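Local coordinates for protein acetone carboxylase alpha subunit (Xanthobacter autotrophicus Py2, PDB 5M45) that serves as the alpha subunit of acetone carboxylase, a large manganese-containing protein with a hydantoinase B/oxoprolinase family region, and assembles with further protein chains, at residues V303-S307 and D308-L312; K708-G711 and T712-Q716. One frame throughout, in Å; residues are numbered along the deposited sequence.

Contact 1. Residues V303-S307 and D308-L312; sequences VRVPS and DFAKL
The ammonium group of Lys311 is tied to main-chain oxygens: NZ donates to Val303 O at 2.9 Å, it also bonds to Tyr298 O, and a weak bond leads to Ala299 O. At Val303 the donor stands 17° out of the carbonyl plane. To get there the lysine chain folds back over the loop, bent at both chi2 and chi3. The bend lays its methylenes obliquely across Val305, whose CG2 meets Lys311 CD at 3.6 Å and touches CG from the same branch. Val305 CG2 also reaches Ala310 CB at 4.1 Å, a looser apolar contact, so one methyl is touched by the lysine chain and the alanine from two different directions. These residues belong to the loop joining strands 286-297 and 313-324, neighbours in a mixed four-stranded sheet. The loop winds into a short 3-10 segment at 308-310, which Ala310 N helps close by donating to Ser307 O at 3.2 Å, from above the carbonyl plane but with a fairly straight N-H (159°). Lys311 then centres an inverse gamma turn that leads toward the second strand. Phe309 turns its ring back beneath Ser307, its CG lying between the backbone N and the carbonyl carbon (chi1 56°). Ser307 CB sits over one face, 3.9 Å from the ring centroid and displaced toward the rim, a CH-pi contact closest at CZ. Trp342 meets the same ring edge-to-face, and Tyr754 adds another aromatic neighbour. The polar ends of Ser307 and Asp308 look across a subunit boundary: Ser307 OG bonds to Glu609 OE1 of the second subunit, and Asp308 OD2 accepts from Met611 N of that subunit.

Contact 2. Residues K708-G711 and T712-Q716; sequences KDAG and TQVRQ
Arg715 reaches back from the first turn of helix 712-724 to the loop that leads into it. Arg715 CB and CG pass Gly711 O at 4.0 and 3.9 Å, and Arg715 CD comes to 3.7 Å from Lys708 O. A bend at chi3 (-88°) then swings the guanidinium beside Ala710, where Arg715 NE and NH2 grip one atom side-on: NE to Ala710 O at 2.9 Å and NH2 to Ala710 O at 3.1 Å. The oxygen lies near the guanidinium plane, while NE approaches from above the carbonyl plane and NH2 nearly along the C=O axis. Lys708 O lies over one face of the same group. Gly711 O, of the N-cap residue, accepts from Arg715 N at 3.2 Å with an almost straight bond (172°), and Ala710 CB rests against Val714 CB and CG1. Lys708, at positive phi, is the first residue to leave the preceding helix 694-706, in a Schellman motif, and the loop runs from there to the N-cap. Ala710 and Arg715 each meet an aromatic side chain of another protein's chain. With two N-H groups on one carbonyl and a second carbonyl over its face, the arginine's positive charge is probably favoured here by the oxygens around it.

Contact 1 comes first along the chain and contact 2 some 400 residues later, yet their centres lie 19 Å apart and their nearest atoms about 5 Å apart, without touching. What joins them is strand 313-324: the 303-312 loop runs directly into it, and helix 712-724, which opens with contact 2, sets Gln713 against Asp313 and Ile315 and Gln716 against Thr314. Helix 712-724 is thereby packed on a strand of the mixed sheet within the hydantoinase B/oxoprolinase region. Both loops also meet other chains, contact 1 a second copy of this protein and contact 2 a different protein, which places this neighbourhood at two kinds of subunit interface.

Contact 1. Residues V303-S307 and D308-L312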
ATOM      1  N   VAL A 303      -9.461  19.472  10.176  1.00 15.81           N
ATOM      2  CA  VAL A 303      -9.208  18.560   9.080  1.00 16.13           C
ATOM      3  C   VAL A 303      -7.757  18.803   8.578  1.00 17.22           C
ATOM      4  O   VAL A 303      -7.518  19.685   7.733  1.00 16.28           O
ATOM      5  CB  VAL A 303     -10.225  18.721   7.939  1.00 15.69           C
ATOM      6  CG1 VAL A 303      -9.968  17.720   6.826  1.00 15.54           C
ATOM      7  CG2 VAL A 303     -11.667  18.522   8.474  1.00 15.40           C
ATOM      8  N   ARG A 304      -6.818  18.001   9.082  1.00 18.47           N
ATOM      9  CA  ARG A 304      -5.388  18.195   8.819  1.00 20.74           C
ATOM     10  C   ARG A 304      -4.933  17.317   7.681  1.00 20.79           C
ATOM     11  O   ARG A 304      -4.298  16.297   7.901  1.00 21.43           O
ATOM     12  CB  ARG A 304      -4.545  17.917  10.073  1.00 23.23           C
ATOM     13  CG  ARG A 304      -4.807  19.012  11.045  1.00 26.90           C
ATOM     14  CD  ARG A 304      -4.117  19.023  12.398  1.00 31.30           C
ATOM     15  NE  ARG A 304      -4.973  19.991  13.110  1.00 35.74           N
ATOM     16  CZ  ARG A 304      -4.922  20.336  14.403  1.00 38.12           C
ATOM     17  NH1 ARG A 304      -3.947  19.854  15.197  1.00 38.81           N
ATOM     18  NH2 ARG A 304      -5.856  21.200  14.878  1.00 37.44           N
ATOM     19  N   VAL A 305      -5.271  17.700   6.466  1.00 19.95           N
ATOM     20  CA  VAL A 305      -4.874  16.914   5.305  1.00 19.35           C
ATOM     21  C   VAL A 305      -3.492  17.367   4.783  1.00 18.75           C
ATOM     22  O   VAL A 305      -3.128  18.507   4.920  1.00 18.68           O
ATOM     23  CB  VAL A 305      -5.938  16.926   4.193  1.00 19.61           C
ATOM     24  CG1 VAL A 305      -7.156  16.102   4.612  1.00 19.76           C
ATOM     25  CG2 VAL A 305      -6.319  18.326   3.760  1.00 19.48           C
ATOM     26  N   PRO A 306      -2.712  16.441   4.206  1.00 18.58           N
ATOM     27  CA  PRO A 306      -1.327  16.713   3.836  1.00 18.64           C
ATOM     28  C   PRO A 306      -1.122  17.353   2.455  1.00 18.60           C
ATOM     29  O   PRO A 306       0.017  17.473   2.056  1.00 19.74           O
ATOM     30  CB  PRO A 306      -0.708  15.301   3.876  1.00 18.34           C
ATOM     31  CG  PRO A 306      -1.789  14.432   3.383  1.00 18.36           C
ATOM     32  CD  PRO A 306      -3.045  15.019   3.971  1.00 18.47           C
ATOM     33  N   SER A 307      -2.179  17.766   1.772  1.00 18.36           N
ATOM     34  CA  SER A 307      -2.125  18.356   0.433  1.00 18.57           C
ATOM     35  C   SER A 307      -2.970  19.635   0.437  1.00 18.09           C
ATOM     36  O   SER A 307      -4.154  19.580   0.740  1.00 18.21           O
ATOM     37  CB  SER A 307      -2.665  17.342  -0.591  1.00 18.51           C
ATOM     38  OG  SER A 307      -1.850  16.168  -0.649  1.00 19.53           O
ATOM     39  N   ASP A 308      -2.362  20.782   0.127  1.00 17.96           N
ATOM     40  CA  ASP A 308      -3.083  22.082   0.183  1.00 17.47           C
ATOM     41  C   ASP A 308      -4.233  22.258  -0.857  1.00 16.95           C
ATOM     42  O   ASP A 308      -5.201  23.005  -0.616  1.00 16.64           O
ATOM     43  CB  ASP A 308      -2.114  23.276   0.130  1.00 17.89           C
ATOM     44  CG  ASP A 308      -1.228  23.306  -1.150  1.00 18.51           C
ATOM     45  OD1 ASP A 308      -1.080  22.215  -1.859  1.00 18.54           O
ATOM     46  OD2 ASP A 308      -0.719  24.448  -1.416  1.00 18.68           O
ATOM     47  N   PHE A 309      -4.155  21.525  -1.973  1.00 16.10           N
ATOM     48  CA  PHE A 309      -5.199  21.575  -3.003  1.00 15.45           C
ATOM     49  C   PHE A 309      -6.518  20.895  -2.546  1.00 15.02           C
ATOM     50  O   PHE A 309      -7.532  21.004  -3.253  1.00 15.39           O
ATOM     51  CB  PHE A 309      -4.686  21.023  -4.347  1.00 15.25           C
ATOM     52  CG  PHE A 309      -4.132  19.618  -4.275  1.00 15.10           C
ATOM     53  CD1 PHE A 309      -4.980  18.512  -4.244  1.00 14.88           C
ATOM     54  CD2 PHE A 309      -2.753  19.395  -4.255  1.00 15.18           C
ATOM     55  CE1 PHE A 309      -4.487  17.225  -4.164  1.00 14.80           C
ATOM     56  CE2 PHE A 309      -2.247  18.088  -4.203  1.00 15.14           C
ATOM     57  CZ  PHE A 309      -3.124  17.001  -4.132  1.00 14.96           C
ATOM     58  N   ALA A 310      -6.508  20.194  -1.399  1.00 14.56           N
ATOM     59  CA  ALA A 310      -7.698  19.561  -0.804  1.00 14.07           C
ATOM     60  C   ALA A 310      -8.402  20.398   0.255  1.00 13.90           C
ATOM     61  O   ALA A 310      -9.477  19.982   0.749  1.00 13.32           O
ATOM     62  CB  ALA A 310      -7.325  18.188  -0.200  1.00 13.99           C
ATOM     63  N   LYS A 311      -7.807  21.532   0.649  1.00 13.94           N
ATOM     64  CA  LYS A 311      -8.353  22.354   1.728  1.00 14.13           C
ATOM     65  C   LYS A 311      -9.398  23.320   1.214  1.00 13.85           C
ATOM     66  O   LYS A 311      -9.100  24.486   0.932  1.00 14.18           O
ATOM     67  CB  LYS A 311      -7.285  23.133   2.473  1.00 14.76           C
ATOM     68  CG  LYS A 311      -6.335  22.305   3.287  1.00 15.33           C
ATOM     69  CD  LYS A 311      -6.909  21.776   4.600  1.00 15.74           C
ATOM     70  CE  LYS A 311      -7.167  22.866   5.657  1.00 15.99           C
ATOM     71  NZ  LYS A 311      -8.146  22.262   6.636  1.00 16.13           N
ATOM     72  N   LEU A 312     -10.633  22.828   1.123  1.00 13.42           N
ATOM     73  CA  LEU A 312     -11.786  23.648   0.734  1.00 13.31           C
ATOM     74  C   LEU A 312     -13.080  22.970   1.143  1.00 12.94           C
ATOM     75  O   LEU A 312     -13.131  21.719   1.320  1.00 12.86           O
ATOM     76  CB  LEU A 312     -11.797  23.955  -0.778  1.00 13.37           C
ATOM     77  CG  LEU A 312     -12.223  22.876  -1.784  1.00 13.33           C
ATOM     78  CD1 LEU A 312     -12.685  23.490  -3.093  1.00 13.45           C
ATOM     79  CD2 LEU A 312     -11.119  21.856  -2.031  1.00 13.38           C
TER

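Contact 2. Residues K708-G711 and T712-Q716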
ATOM      1  N   LYS A 708     -24.079  36.625  -7.887  1.00 19.96           N
ATOM      2  CA  LYS A 708     -23.170  35.593  -7.341  1.00 20.18           C
ATOM      3  C   LYS A 708     -23.060  35.574  -5.803  1.00 19.97           C
ATOM      4  O   LYS A 708     -22.030  35.281  -5.233  1.00 20.40           O
ATOM      5  CB  LYS A 708     -21.830  35.640  -8.073  1.00 21.14           C
ATOM      6  CG  LYS A 708     -22.061  35.224  -9.532  1.00 21.41           C
ATOM      7  CD  LYS A 708     -20.868  35.410 -10.394  1.00 22.31           C
ATOM      8  CE  LYS A 708     -21.326  35.320 -11.844  1.00 22.88           C
ATOM      9  NZ  LYS A 708     -20.216  35.716 -12.698  1.00 23.85           N
ATOM     10  N   ASP A 709     -24.187  35.850  -5.155  1.00 19.65           N
ATOM     11  CA  ASP A 709     -24.294  35.988  -3.703  1.00 19.44           C
ATOM     12  C   ASP A 709     -24.687  34.639  -3.082  1.00 18.06           C
ATOM     13  O   ASP A 709     -25.868  34.311  -2.958  1.00 17.29           O
ATOM     14  CB  ASP A 709     -25.292  37.120  -3.390  1.00 20.46           C
ATOM     15  CG  ASP A 709     -25.411  37.421  -1.915  1.00 21.82           C
ATOM     16  OD1 ASP A 709     -24.674  36.776  -1.092  1.00 22.91           O
ATOM     17  OD2 ASP A 709     -26.226  38.350  -1.592  1.00 22.20           O
ATOM     18  N   ALA A 710     -23.646  33.865  -2.760  1.00 17.04           N
ATOM     19  CA  ALA A 710     -23.712  32.633  -1.963  1.00 16.18           C
ATOM     20  C   ALA A 710     -22.290  32.232  -1.571  1.00 16.23           C
ATOM     21  O   ALA A 710     -21.315  32.694  -2.160  1.00 16.55           O
ATOM     22  CB  ALA A 710     -24.364  31.487  -2.747  1.00 15.52           C
ATOM     23  N   GLY A 711     -22.148  31.351  -0.592  1.00 15.54           N
ATOM     24  CA  GLY A 711     -20.827  30.895  -0.174  1.00 15.40           C
ATOM     25  C   GLY A 711     -20.075  30.131  -1.263  1.00 14.80           C
ATOM     26  O   GLY A 711     -20.672  29.647  -2.241  1.00 14.06           O
ATOM     27  N   THR A 712     -18.756  30.044  -1.104  1.00 14.92           N
ATOM     28  CA  THR A 712     -17.925  29.382  -2.114  1.00 14.78           C
ATOM     29  C   THR A 712     -18.339  27.928  -2.344  1.00 14.19           C
ATOM     30  O   THR A 712     -18.279  27.443  -3.473  1.00 13.99           O
ATOM     31  CB  THR A 712     -16.434  29.451  -1.778  1.00 15.39           C
ATOM     32  OG1 THR A 712     -16.214  28.890  -0.495  1.00 15.50           O
ATOM     33  CG2 THR A 712     -15.935  30.876  -1.748  1.00 16.24           C
ATOM     34  N   GLN A 713     -18.776  27.251  -1.288  1.00 13.75           N
ATOM     35  CA  GLN A 713     -19.197  25.858  -1.410  1.00 13.42           C
ATOM     36  C   GLN A 713     -20.450  25.682  -2.300  1.00 13.11           C
ATOM     37  O   GLN A 713     -20.515  24.715  -3.052  1.00 13.37           O
ATOM     38  CB  GLN A 713     -19.372  25.178  -0.035  1.00 13.28           C
ATOM     39  CG  GLN A 713     -20.526  25.661   0.839  1.00 13.16           C
ATOM     40  CD  GLN A 713     -20.294  26.977   1.565  1.00 13.70           C
ATOM     41  OE1 GLN A 713     -19.238  27.603   1.502  1.00 14.52           O
ATOM     42  NE2 GLN A 713     -21.303  27.412   2.270  1.00 13.88           N
ATOM     43  N   VAL A 714     -21.394  26.624  -2.251  1.00 12.78           N
ATOM     44  CA  VAL A 714     -22.564  26.581  -3.126  1.00 12.52           C
ATOM     45  C   VAL A 714     -22.164  26.842  -4.607  1.00 12.80           C
ATOM     46  O   VAL A 714     -22.551  26.099  -5.528  1.00 12.50           O
ATOM     47  CB  VAL A 714     -23.646  27.573  -2.655  1.00 12.63           C
ATOM     48  CG1 VAL A 714     -24.816  27.633  -3.635  1.00 12.49           C
ATOM     49  CG2 VAL A 714     -24.159  27.192  -1.279  1.00 12.61           C
ATOM     50  N   ARG A 715     -21.362  27.878  -4.829  1.00 13.42           N
ATOM     51  CA  ARG A 715     -20.916  28.198  -6.199  1.00 13.70           C
ATOM     52  C   ARG A 715     -20.049  27.104  -6.827  1.00 13.31           C
ATOM     53  O   ARG A 715     -20.200  26.834  -8.017  1.00 13.29           O
ATOM     54  CB  ARG A 715     -20.210  29.534  -6.227  1.00 14.70           C
ATOM     55  CG  ARG A 715     -21.198  30.656  -5.959  1.00 15.55           C
ATOM     56  CD  ARG A 715     -20.559  32.005  -6.063  1.00 16.61           C
ATOM     57  NE  ARG A 715     -20.013  32.335  -4.754  1.00 17.24           N
ATOM     58  CZ  ARG A 715     -18.801  32.787  -4.523  1.00 17.92           C
ATOM     59  NH1 ARG A 715     -17.937  33.020  -5.497  1.00 18.75           N
ATOM     60  NH2 ARG A 715     -18.465  33.032  -3.280  1.00 18.34           N
ATOM     61  N   GLN A 716     -19.154  26.495  -6.059  1.00 12.92           N
ATOM     62  CA  GLN A 716     -18.330  25.404  -6.602  1.00 12.99           C
ATOM     63  C   GLN A 716     -19.205  24.221  -7.038  1.00 12.37           C
ATOM     64  O   GLN A 716     -18.959  23.653  -8.118  1.00 12.29           O
ATOM     65  CB  GLN A 716     -17.280  24.935  -5.586  1.00 13.10           C
ATOM     66  CG  GLN A 716     -16.234  23.998  -6.157  1.00 13.30           C
ATOM     67  CD  GLN A 716     -16.739  22.552  -6.305  1.00 12.91           C
ATOM     68  OE1 GLN A 716     -17.615  22.103  -5.562  1.00 12.36           O
ATOM     69  NE2 GLN A 716     -16.173  21.829  -7.272  1.00 13.20           N
TER